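Side-chain contacts in phosphoglycerol transferase GacH (Streptococcus pyogenes MGAS5005, PDB 6DGM), which probably transfers glycerol phosphate onto the rhamnose polysaccharide of the streptococcal cell wall, through this manganese-bearing domain of the sulfatase/alkaline phosphatase clan: residues Val41-Ser46 with Gln95-Leu100; Ala70-Asn73 with Gly78-Gln81; Asn73-Gly78 with Phe319-Ser324; Lys304-Ile309 with Val336-Ser341. All blocks are in the same frame, centred on the assembly; numbering follows the deposited sequence.

Interaction 1. Residues Val41-Ser46 with Gln95-Leu100; sequences VIYLLS and QTLTSL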
loop_
_atom_site.group_PDB
_atom_site.type_symbol
_atom_site.label_atom_id
_atom_site.label_comp_id
_atom_site.label_asym_id
_atom_site.label_seq_id
_atom_site.Cartn_x
_atom_site.Cartn_y
_atom_site.Cartn_z
ATOM N N VAL A 41 4.168 -11.492 5.725
ATOM C CA VAL A 41 4.123 -10.207 5.043
ATOM C C VAL A 41 3.069 -9.343 5.714
ATOM O O VAL A 41 1.951 -9.811 5.979
ATOM C CB VAL A 41 3.827 -10.383 3.541
ATOM C CG1 VAL A 41 3.532 -9.049 2.927
ATOM C CG2 VAL A 41 5.028 -11.072 2.856
ATOM N N ILE A 42 3.439 -8.099 6.006
ATOM C CA ILE A 42 2.568 -7.120 6.649
ATOM C C ILE A 42 2.451 -5.916 5.722
ATOM O O ILE A 42 3.457 -5.261 5.434
ATOM C CB ILE A 42 3.123 -6.685 8.012
ATOM C CG1 ILE A 42 3.242 -7.883 8.962
ATOM C CG2 ILE A 42 2.224 -5.603 8.606
ATOM C CD1 ILE A 42 4.179 -7.643 10.145
ATOM N N TYR A 43 1.245 -5.637 5.242
ATOM C CA TYR A 43 0.969 -4.418 4.490
ATOM C C TYR A 43 0.427 -3.409 5.489
ATOM O O TYR A 43 -0.626 -3.637 6.086
ATOM C CB TYR A 43 -0.035 -4.650 3.361
ATOM C CG TYR A 43 0.534 -5.220 2.080
ATOM C CD1 TYR A 43 1.770 -5.851 2.055
ATOM C CD2 TYR A 43 -0.180 -5.143 0.894
ATOM C CE1 TYR A 43 2.278 -6.381 0.875
ATOM C CE2 TYR A 43 0.320 -5.664 -0.285
ATOM C CZ TYR A 43 1.540 -6.279 -0.294
ATOM O OH TYR A 43 2.047 -6.795 -1.474
ATOM N N LEU A 44 1.165 -2.330 5.704
ATOM C CA LEU A 44 0.901 -1.384 6.792
ATOM C C LEU A 44 0.589 -0.041 6.145
ATOM O O LEU A 44 1.497 0.702 5.760
ATOM C CB LEU A 44 2.120 -1.296 7.689
ATOM C CG LEU A 44 1.949 -0.778 9.121
ATOM C CD1 LEU A 44 1.274 0.578 9.121
ATOM C CD2 LEU A 44 1.170 -1.745 9.968
ATOM N N LEU A 45 -0.700 0.244 5.981
ATOM C CA LEU A 45 -1.174 1.538 5.505
ATOM C C LEU A 45 -1.176 2.466 6.709
ATOM O O LEU A 45 -1.962 2.279 7.639
ATOM C CB LEU A 45 -2.559 1.380 4.892
ATOM C CG LEU A 45 -3.168 2.603 4.188
ATOM C CD1 LEU A 45 -4.418 2.230 3.390
ATOM C CD2 LEU A 45 -3.484 3.742 5.185
ATOM N N SER A 46 -0.281 3.443 6.697
ATOM C CA SER A 46 -0.102 4.391 7.794
ATOM C C SER A 46 -0.888 5.649 7.421
ATOM O O SER A 46 -0.442 6.462 6.603
ATOM C CB SER A 46 1.383 4.673 7.993
ATOM O OG SER A 46 1.598 5.524 9.111
ATOM N N GLN A 95 -5.493 -1.182 -4.331
ATOM C CA GLN A 95 -4.401 -1.287 -5.291
ATOM C C GLN A 95 -3.232 -2.083 -4.721
ATOM O O GLN A 95 -2.591 -2.866 -5.448
ATOM C CB GLN A 95 -3.962 0.112 -5.710
ATOM C CG GLN A 95 -5.019 0.857 -6.505
ATOM C CD GLN A 95 -4.593 2.233 -6.845
ATOM O OE1 GLN A 95 -3.910 2.441 -7.839
ATOM N NE2 GLN A 95 -4.963 3.200 -6.008
ATOM N N THR A 96 -2.943 -1.935 -3.422
ATOM C CA THR A 96 -1.865 -2.754 -2.866
ATOM C C THR A 96 -2.214 -4.237 -2.941
ATOM O O THR A 96 -1.351 -5.077 -3.240
ATOM C CB THR A 96 -1.527 -2.367 -1.419
ATOM O OG1 THR A 96 -2.555 -2.804 -0.513
ATOM C CG2 THR A 96 -1.294 -0.869 -1.281
ATOM N N LEU A 97 -3.461 -4.588 -2.673
ATOM C CA LEU A 97 -3.809 -5.998 -2.598
ATOM C C LEU A 97 -3.913 -6.639 -3.977
ATOM O O LEU A 97 -3.421 -7.760 -4.171
ATOM C CB LEU A 97 -5.126 -6.173 -1.859
ATOM C CG LEU A 97 -5.150 -5.780 -0.382
ATOM C CD1 LEU A 97 -6.545 -5.970 0.147
ATOM C CD2 LEU A 97 -4.138 -6.597 0.422
ATOM N N THR A 98 -4.555 -5.965 -4.930
ATOM C CA THR A 98 -4.785 -6.539 -6.249
ATOM C C THR A 98 -3.676 -6.232 -7.245
ATOM O O THR A 98 -3.489 -6.991 -8.209
ATOM C CB THR A 98 -6.090 -5.997 -6.859
ATOM O OG1 THR A 98 -5.977 -4.587 -7.091
ATOM C CG2 THR A 98 -7.289 -6.281 -5.953
ATOM N N SER A 99 -2.977 -5.110 -7.050
ATOM C CA SER A 99 -2.002 -4.563 -7.989
ATOM C C SER A 99 -2.636 -4.017 -9.263
ATOM O O SER A 99 -1.942 -3.794 -10.251
ATOM C CB SER A 99 -0.894 -5.567 -8.336
ATOM O OG SER A 99 -0.210 -6.012 -7.172
ATOM N N LEU A 100 -3.943 -3.810 -9.281
ATOM C CA LEU A 100 -4.594 -3.206 -10.438
ATOM C C LEU A 100 -4.664 -1.690 -10.239
ATOM O O LEU A 100 -5.277 -1.236 -9.259
ATOM C CB LEU A 100 -5.997 -3.773 -10.592
ATOM C CG LEU A 100 -6.065 -5.288 -10.849
ATOM C CD1 LEU A 100 -7.494 -5.785 -10.846
ATOM C CD2 LEU A 100 -5.365 -5.661 -12.166
#

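Interaction 2. Residues Ala70-Asn73 with Gly78-Gln81; sequences AIKN and GLMQ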
loop_
_atom_site.group_PDB
_atom_site.type_symbol
_atom_site.label_atom_id
_atom_site.label_comp_id
_atom_site.label_asym_id
_atom_site.label_seq_id
_atom_site.Cartn_x
_atom_site.Cartn_y
_atom_site.Cartn_z
ATOM N N ALA A 70 15.629 7.072 8.531
ATOM C CA ALA A 70 16.749 6.153 8.652
ATOM C C ALA A 70 16.385 4.777 8.106
ATOM O O ALA A 70 17.221 4.103 7.493
ATOM C CB ALA A 70 17.162 6.048 10.111
ATOM N N ILE A 71 15.156 4.332 8.351
ATOM C CA ILE A 71 14.701 3.072 7.776
ATOM C C ILE A 71 14.731 3.151 6.254
ATOM O O ILE A 71 15.246 2.252 5.576
ATOM C CB ILE A 71 13.305 2.710 8.315
ATOM C CG1 ILE A 71 13.390 2.387 9.806
ATOM C CG2 ILE A 71 12.730 1.541 7.514
ATOM C CD1 ILE A 71 12.072 2.563 10.538
ATOM N N LYS A 72 14.200 4.244 5.690
ATOM C CA LYS A 72 14.178 4.394 4.238
ATOM C C LYS A 72 15.590 4.335 3.654
ATOM O O LYS A 72 15.806 3.776 2.573
ATOM C CB LYS A 72 13.493 5.709 3.858
ATOM C CG LYS A 72 11.994 5.753 4.164
ATOM C CD LYS A 72 11.342 7.066 3.714
ATOM C CE LYS A 72 11.226 7.143 2.198
ATOM N NZ LYS A 72 10.848 8.502 1.728
ATOM N N ASN A 73 16.567 4.903 4.361
ATOM C CA ASN A 73 17.931 4.886 3.864
ATOM C C ASN A 73 18.532 3.483 3.864
ATOM O O ASN A 73 19.510 3.251 3.146
ATOM C CB ASN A 73 18.805 5.818 4.708
ATOM C CG ASN A 73 18.563 7.281 4.406
ATOM O OD1 ASN A 73 18.182 7.648 3.289
ATOM N ND2 ASN A 73 18.789 8.133 5.404
ATOM N N GLY A 78 11.161 4.857 -0.921
ATOM C CA GLY A 78 11.071 6.025 -1.762
ATOM C C GLY A 78 9.773 6.768 -1.559
ATOM O O GLY A 78 9.261 6.863 -0.439
ATOM N N LEU A 79 9.234 7.280 -2.659
ATOM C CA LEU A 79 7.968 7.980 -2.667
ATOM C C LEU A 79 6.928 7.146 -3.404
ATOM O O LEU A 79 7.239 6.463 -4.385
ATOM C CB LEU A 79 8.106 9.333 -3.367
ATOM C CG LEU A 79 9.191 10.242 -2.794
ATOM C CD1 LEU A 79 9.279 11.530 -3.590
ATOM C CD2 LEU A 79 8.916 10.548 -1.341
ATOM N N MET A 80 5.698 7.217 -2.913
ATOM C CA MET A 80 4.548 6.594 -3.543
ATOM C C MET A 80 3.635 7.683 -4.086
ATOM O O MET A 80 3.282 8.624 -3.361
ATOM C CB MET A 80 3.761 5.781 -2.516
ATOM C CG MET A 80 2.663 4.935 -3.124
ATOM S SD MET A 80 1.378 4.539 -1.937
ATOM C CE MET A 80 0.459 6.084 -1.903
ATOM N N GLN A 81 3.225 7.538 -5.335
ATOM C CA GLN A 81 2.223 8.439 -5.882
ATOM C C GLN A 81 0.846 8.007 -5.376
ATOM O O GLN A 81 0.454 6.842 -5.527
ATOM C CB GLN A 81 2.244 8.441 -7.402
ATOM C CG GLN A 81 1.288 9.455 -7.962
ATOM C CD GLN A 81 1.487 9.699 -9.422
ATOM O OE1 GLN A 81 2.471 10.309 -9.831
ATOM N NE2 GLN A 81 0.556 9.208 -10.230
#

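Interaction 3. Residues Asn73-Gly78 with Phe319-Ser324; sequences NSTTAG and FEHTDS. With CA (calcium ion), chain E.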
loop_
_atom_site.group_PDB
_atom_site.type_symbol
_atom_site.label_atom_id
_atom_site.label_comp_id
_atom_site.label_asym_id
_atom_site.label_seq_id
_atom_site.Cartn_x
_atom_site.Cartn_y
_atom_site.Cartn_z
ATOM N N ASN A 73 16.567 4.903 4.361
ATOM C CA ASN A 73 17.931 4.886 3.864
ATOM C C ASN A 73 18.532 3.483 3.864
ATOM O O ASN A 73 19.510 3.251 3.146
ATOM C CB ASN A 73 18.805 5.818 4.708
ATOM C CG ASN A 73 18.563 7.281 4.406
ATOM O OD1 ASN A 73 18.182 7.648 3.289
ATOM N ND2 ASN A 73 18.789 8.133 5.404
ATOM N N SER A 74 17.956 2.548 4.633
ATOM C CA SER A 74 18.544 1.236 4.874
ATOM C C SER A 74 17.953 0.135 4.010
ATOM O O SER A 74 18.453 -0.994 4.037
ATOM C CB SER A 74 18.334 0.817 6.340
ATOM O OG SER A 74 16.974 0.433 6.603
ATOM N N THR A 75 16.900 0.420 3.264
ATOM C CA THR A 75 16.176 -0.636 2.578
ATOM C C THR A 75 15.471 -0.022 1.380
ATOM O O THR A 75 15.465 1.197 1.198
ATOM C CB THR A 75 15.177 -1.312 3.526
ATOM O OG1 THR A 75 14.707 -2.519 2.922
ATOM C CG2 THR A 75 14.004 -0.390 3.856
ATOM N N THR A 76 14.873 -0.881 0.571
ATOM C CA THR A 76 14.084 -0.413 -0.563
ATOM C C THR A 76 13.025 0.561 -0.082
ATOM O O THR A 76 12.235 0.246 0.808
ATOM C CB THR A 76 13.431 -1.619 -1.241
ATOM O OG1 THR A 76 14.460 -2.526 -1.645
ATOM C CG2 THR A 76 12.590 -1.199 -2.446
ATOM N N ALA A 77 13.014 1.758 -0.661
ATOM C CA ALA A 77 12.155 2.812 -0.133
ATOM C C ALA A 77 12.145 3.986 -1.098
ATOM O O ALA A 77 13.017 4.114 -1.960
ATOM C CB ALA A 77 12.639 3.289 1.241
ATOM N N GLY A 78 11.161 4.857 -0.921
ATOM C CA GLY A 78 11.071 6.025 -1.762
ATOM C C GLY A 78 9.773 6.768 -1.559
ATOM O O GLY A 78 9.261 6.863 -0.439
ATOM N N PHE A 319 7.904 -8.906 -4.117
ATOM C CA PHE A 319 8.530 -10.101 -4.673
ATOM C C PHE A 319 9.994 -9.843 -5.006
ATOM O O PHE A 319 10.859 -10.686 -4.740
ATOM C CB PHE A 319 7.787 -10.560 -5.927
ATOM C CG PHE A 319 6.577 -11.425 -5.653
ATOM C CD1 PHE A 319 5.379 -10.868 -5.242
ATOM C CD2 PHE A 319 6.639 -12.796 -5.833
ATOM C CE1 PHE A 319 4.266 -11.673 -5.009
ATOM C CE2 PHE A 319 5.546 -13.597 -5.590
ATOM C CZ PHE A 319 4.358 -13.047 -5.177
ATOM N N GLU A 320 10.294 -8.685 -5.603
ATOM C CA GLU A 320 11.681 -8.391 -5.947
ATOM C C GLU A 320 12.534 -8.246 -4.691
ATOM O O GLU A 320 13.650 -8.782 -4.616
ATOM C CB GLU A 320 11.758 -7.121 -6.787
ATOM C CG GLU A 320 13.158 -6.823 -7.271
ATOM C CD GLU A 320 13.290 -5.445 -7.857
ATOM O OE1 GLU A 320 12.711 -4.483 -7.282
ATOM O OE2 GLU A 320 13.967 -5.323 -8.890
ATOM N N HIS A 321 12.033 -7.507 -3.699
ATOM C CA HIS A 321 12.819 -7.252 -2.495
ATOM C C HIS A 321 13.148 -8.551 -1.773
ATOM O O HIS A 321 14.271 -8.736 -1.293
ATOM C CB HIS A 321 12.074 -6.282 -1.560
ATOM C CG HIS A 321 12.836 -5.954 -0.321
ATOM N ND1 HIS A 321 13.866 -5.039 -0.309
ATOM C CD2 HIS A 321 12.757 -6.454 0.933
ATOM C CE1 HIS A 321 14.390 -4.987 0.905
ATOM N NE2 HIS A 321 13.730 -5.831 1.680
ATOM N N THR A 322 12.185 -9.466 -1.696
ATOM C CA THR A 322 12.378 -10.739 -1.034
ATOM C C THR A 322 12.943 -11.821 -1.951
ATOM O O THR A 322 13.100 -12.958 -1.497
ATOM C CB THR A 322 11.061 -11.241 -0.441
ATOM O OG1 THR A 322 10.106 -11.474 -1.480
ATOM C CG2 THR A 322 10.514 -10.232 0.553
ATOM N N ASP A 323 13.234 -11.503 -3.214
ATOM C CA ASP A 323 13.792 -12.466 -4.179
ATOM C C ASP A 323 12.891 -13.691 -4.345
ATOM O O ASP A 323 13.361 -14.829 -4.447
ATOM C CB ASP A 323 15.222 -12.869 -3.803
ATOM C CG ASP A 323 16.038 -13.307 -5.000
ATOM O OD1 ASP A 323 15.941 -12.643 -6.054
ATOM O OD2 ASP A 323 16.786 -14.296 -4.872
ATOM N N SER A 324 11.580 -13.454 -4.387
ATOM C CA SER A 324 10.594 -14.522 -4.485
ATOM C C SER A 324 10.174 -14.774 -5.930
ATOM O O SER A 324 10.059 -13.843 -6.731
ATOM C CB SER A 324 9.355 -14.168 -3.655
ATOM O OG SER A 324 9.703 -14.137 -2.287
HETATM CA CA CA E . 18.014 -12.792 -7.284
HETATM O O HOH W 1 18.975 -14.939 -6.551
HETATM O O HOH W 2 16.570 -11.725 -9.286
HETATM O O HOH W 3 20.346 -12.548 -8.680
#

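Interaction 4. Residues Lys304-Ile309 with Val336-Ser341; sequences KNHPLI and VLNKAS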
loop_
_atom_site.group_PDB
_atom_site.type_symbol
_atom_site.label_atom_id
_atom_site.label_comp_id
_atom_site.label_asym_id
_atom_site.label_seq_id
_atom_site.Cartn_x
_atom_site.Cartn_y
_atom_site.Cartn_z
ATOM N N LYS A 304 16.650 -1.857 -3.378
ATOM C CA LYS A 304 16.361 -1.773 -4.799
ATOM C C LYS A 304 15.991 -0.335 -5.150
ATOM O O LYS A 304 15.425 0.397 -4.334
ATOM C CB LYS A 304 15.192 -2.695 -5.150
ATOM C CG LYS A 304 15.367 -4.152 -4.717
ATOM C CD LYS A 304 16.445 -4.840 -5.532
ATOM C CE LYS A 304 16.587 -6.314 -5.139
ATOM N NZ LYS A 304 17.589 -7.021 -5.981
ATOM N N ASN A 305 16.312 0.065 -6.373
ATOM C CA ASN A 305 16.167 1.458 -6.793
ATOM C C ASN A 305 14.769 1.656 -7.359
ATOM O O ASN A 305 14.508 1.329 -8.521
ATOM C CB ASN A 305 17.231 1.791 -7.835
ATOM C CG ASN A 305 17.163 3.237 -8.298
ATOM O OD1 ASN A 305 16.740 4.117 -7.554
ATOM N ND2 ASN A 305 17.586 3.485 -9.523
ATOM N N HIS A 306 13.872 2.212 -6.541
ATOM C CA HIS A 306 12.499 2.514 -6.948
ATOM C C HIS A 306 12.080 3.822 -6.294
ATOM O O HIS A 306 11.265 3.844 -5.362
ATOM C CB HIS A 306 11.552 1.386 -6.532
ATOM C CG HIS A 306 11.809 0.095 -7.241
ATOM N ND1 HIS A 306 11.672 -0.044 -8.607
ATOM C CD2 HIS A 306 12.220 -1.109 -6.778
ATOM C CE1 HIS A 306 11.970 -1.285 -8.951
ATOM N NE2 HIS A 306 12.309 -1.950 -7.861
ATOM N N PRO A 307 12.620 4.947 -6.768
ATOM C CA PRO A 307 12.403 6.216 -6.041
ATOM C C PRO A 307 10.970 6.708 -6.061
ATOM O O PRO A 307 10.587 7.472 -5.163
ATOM C CB PRO A 307 13.336 7.208 -6.746
ATOM C CG PRO A 307 13.640 6.577 -8.090
ATOM C CD PRO A 307 13.574 5.086 -7.884
ATOM N N LEU A 308 10.176 6.304 -7.050
ATOM C CA LEU A 308 8.806 6.785 -7.196
ATOM C C LEU A 308 8.009 5.655 -7.830
ATOM O O LEU A 308 8.257 5.282 -8.987
ATOM C CB LEU A 308 8.774 8.031 -8.076
ATOM C CG LEU A 308 7.403 8.536 -8.522
ATOM C CD1 LEU A 308 6.510 8.767 -7.344
ATOM C CD2 LEU A 308 7.565 9.804 -9.344
ATOM N N ILE A 309 7.047 5.119 -7.082
ATOM C CA ILE A 309 6.197 4.043 -7.568
ATOM C C ILE A 309 4.761 4.343 -7.160
ATOM O O ILE A 309 4.480 5.310 -6.453
ATOM C CB ILE A 309 6.644 2.661 -7.066
ATOM C CG1 ILE A 309 6.514 2.552 -5.547
ATOM C CG2 ILE A 309 8.099 2.378 -7.520
ATOM C CD1 ILE A 309 7.006 1.205 -5.014
ATOM N N VAL A 336 5.665 -3.710 -15.272
ATOM C CA VAL A 336 5.037 -2.423 -14.971
ATOM C C VAL A 336 5.880 -1.640 -13.974
ATOM O O VAL A 336 6.211 -0.469 -14.197
ATOM C CB VAL A 336 3.593 -2.615 -14.474
ATOM C CG1 VAL A 336 2.988 -1.282 -14.025
ATOM C CG2 VAL A 336 2.739 -3.274 -15.569
ATOM N N LEU A 337 6.233 -2.278 -12.854
ATOM C CA LEU A 337 7.035 -1.615 -11.825
ATOM C C LEU A 337 8.282 -0.985 -12.431
ATOM O O LEU A 337 8.595 0.181 -12.169
ATOM C CB LEU A 337 7.429 -2.632 -10.748
ATOM C CG LEU A 337 8.570 -2.276 -9.787
ATOM C CD1 LEU A 337 8.138 -1.170 -8.815
ATOM C CD2 LEU A 337 9.010 -3.529 -9.010
ATOM N N ASN A 338 8.992 -1.733 -13.269
ATOM C CA ASN A 338 10.287 -1.282 -13.748
ATOM C C ASN A 338 10.207 -0.381 -14.968
ATOM O O ASN A 338 11.069 0.491 -15.132
ATOM C CB ASN A 338 11.172 -2.492 -14.074
ATOM C CG ASN A 338 11.679 -3.187 -12.821
ATOM O OD1 ASN A 338 11.962 -2.536 -11.815
ATOM N ND2 ASN A 338 11.805 -4.514 -12.880
ATOM N N LYS A 339 9.222 -0.578 -15.844
ATOM C CA LYS A 339 9.258 0.083 -17.139
ATOM C C LYS A 339 8.008 0.862 -17.519
ATOM O O LYS A 339 8.031 1.534 -18.560
ATOM C CB LYS A 339 9.533 -0.935 -18.255
ATOM C CG LYS A 339 10.768 -1.797 -18.033
ATOM C CD LYS A 339 10.892 -2.848 -19.120
ATOM C CE LYS A 339 11.965 -3.868 -18.787
ATOM N NZ LYS A 339 12.054 -4.925 -19.835
ATOM N N ALA A 340 6.920 0.787 -16.753
ATOM C CA ALA A 340 5.684 1.372 -17.251
ATOM C C ALA A 340 4.831 1.992 -16.158
ATOM O O ALA A 340 3.613 2.118 -16.331
ATOM C CB ALA A 340 4.880 0.328 -18.055
ATOM N N SER A 341 5.435 2.431 -15.052
ATOM C CA SER A 341 4.622 2.974 -13.979
ATOM C C SER A 341 4.679 4.507 -13.913
ATOM O O SER A 341 5.071 5.184 -14.875
ATOM C CB SER A 341 5.032 2.335 -12.645
ATOM O OG SER A 341 4.082 2.648 -11.637
HETATM O O HOH W 4 10.641 1.680 -10.510
#

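Interaction 1. Residues Val41-Ser46 with Gln95-Leu100
Tyr43 lays the edge of its ring against Thr96, and this pair buries most of the surface in the contact. Tyr43 gives the largest share. Its CB points from the strand toward the helix, and the ring follows with CG beside the backbone N (chi1 -82°). The CD2–CE2 side of the ring does the touching. Tyr43 CE2 lies 3.4 Å from Thr96 O, near the ring plane, so the carbonyl meets the edge of the aromatic ring and not a face. Tyr43 CD2 is 3.6 Å from Thr96 OG1. The two side chains run past each other in opposite directions.

No hydrogen bond joins the two segments. Thr96 OG1 sits between its own backbone N and carbonyl carbon (chi1 73°), and bonds back to the carbonyl of Glu93 in the same helix. Tyr43 OH is hydrogen-bonded to Thr315 OG1, which also makes a weak bond with Thr96 O. Thr315 therefore links the tyrosine hydroxyl to the helix backbone.

Leu97 adds a smaller apolar contact. Its CD2 comes within 4.2 Å of Tyr43 CD2, at an oblique angle to the ring.

Strand 40-46 lies between strands 200-204 and 263-269 in the main mixed sheet. Helix 89-98 packs against this central part of the sheet. Phe200 meets the Tyr43 ring edge-to-face and also touches Leu97. Val266 and Leu318 pack on Tyr43, while Tyr268 and Phe314 pack on Thr96.

Interaction 2. Residues Ala70-Asn73 with Gly78-Gln81
The polar part of this contact is one bond from Lys72 to the backbone carbonyl of Gly78. Lys72 NZ donates to Gly78 O at 3.1 Å, and the bond is weak. Lys72 CE lies almost as near, 3.3 Å from Gly78 O, so the carbonyl oxygen faces both the last methylene and the ammonium group. The lysine chain is extended apart from one bend at chi3 (72°), and it carries the amine from the helix to the strand.

The stronger polar partner of Lys72 NZ is Asp292, which forms a salt bridge through OD2. The ammonium group is thus shared between a carboxylate on the adjacent strand and the carbonyl of Gly78. The carboxylate would be expected to stabilise its positive charge.

Van der Waals contact is slight. Leu79 has its CB directed away from the helix, yet its CD2 branch reaches 4.2 Å from Lys72 NZ. Gly78 takes part through its backbone. The nearest CA atoms, those of Lys72 and Gly78, are 7.0 Å apart.

Helix 66-74 runs through a short turn into strand 77-81, which lies in the main sheet between strands 290-297 and 308-310. The arrangement is a compact helix-turn-strand connection, with a lysine bridging back to the start of the strand. It is local surface packing, away from the metal and ligand sites.

Interaction 3. Residues Asn73-Gly78 with Phe319-Ser324
His321 points its imidazole from the last turn of its helix at two consecutive threonines, and each meets the ring differently. Thr76 OG1 approaches ND1 at the ring edge, near the plane. The Thr76 OG1 to His321 ND1 hydrogen bond is 2.9 Å long, and either atom could be the donor. Thr76 and His321 lie alongside each other, pointing opposite ways. Thr75 instead crosses the histidine at about a right angle. Its OG1 lies 3.2 Å from His321 CE1, obliquely to the ring.

The torsion of His321 explains the reach. CG is anti to the backbone N (chi1 -179°), which sends the ring out from the helix toward the turn at 75-76. Further bonds fix these groups. His321 NE2 bonds to Asn301 OD1, so both ring nitrogens are engaged. Thr75 OG1 bonds to the carbonyl of Ile295, and Thr76 OG1 also accepts a hydrogen bond from the backbone N of Lys304.

Beyond the histidine the helix ends in a Schellman motif, with Asp323 at positive phi. Ser324 N bonds to Phe319 O at 2.9 Å, and Asp323 N to Glu320 O at 3.1 Å. Asp323 OD1 then binds the calcium ion at 2.4 Å. Three waters and the carbonyl of Asp31 also bind this ion. Water 1 donates to Asp323 OD2 at 2.8 Å.

The contact joins the turn between helix 66-74 and strand 77-81 to the C-terminal end of helix 314-321. Strand 290-297 contacts both segments: Ile295 pairs with the backbone of Thr76, and Ile295 and Ser297 touch His321.

Interaction 4. Residues Lys304-Ile309 with Val336-Ser341
Residues Lys304-Ile309 run as a loop into the short edge strand 308-310, beside the last turn of helix 328-339. The backbones come nearest at Ile309 and Ser341, whose CA atoms are 6.7 Å apart. The helix closes with Ala340 N bonded to Val336 O.

Leu337 is the centre of the side-chain packing. It crosses the His306 ring at about a right angle. Its CD1 methyl lies over one face, displaced toward the rim, 4.0 Å from the ring centroid and 24° off the normal, in a CH-pi contact. With chi1 at 164°, Leu337 CG stands opposite its own backbone N, which carries both methyls toward the ring. The same CD1 touches Ile309 CG2 at 3.8 Å, so one methyl meets both the aromatic and the aliphatic neighbour.

Asn338 comes to the ring edge. Its OD1 lies in the ring plane, 3.1 Å from His306 CE1. The amide and imidazole planes are only 15° apart. Water 4, also in the ring plane, joins His306 ND1 at 2.8 Å to Leu337 O at 3.0 Å. His306 NE2 is hydrogen-bonded to Glu320 OE1, its strongest polar partner.

Strand 308-310 pairs in parallel with strand 77-81 at one border of the main sheet. Ala317 of helix 314-321 also touches Leu337. The arrangement is the layered packing of helix on sheet found in the alpha/beta fold of the alkaline phosphatase clan.

All four contacts reach the main mixed sheet. Interaction 1 lies at its centre. Interactions 2, 3 and 4 lie toward the border formed by strand 308-310. Interactions 2 and 3 share Asn73 and Gly78. Interaction 4 joins interaction 2 through strand pairing, with Leu79 N 2.9 Å from Pro307 O. It joins interaction 3 where Glu320 OE1 is 2.6 Å from His306 NE2. In interaction 1 the side chain of Thr96 is about 12 Å from the manganese ion and about 12 Å from sn-glycerol-1-phosphate. Interaction 3 includes calcium-binding Asp323, and the side chain of Asn338 in interaction 4 is about 12 Å from that calcium ion.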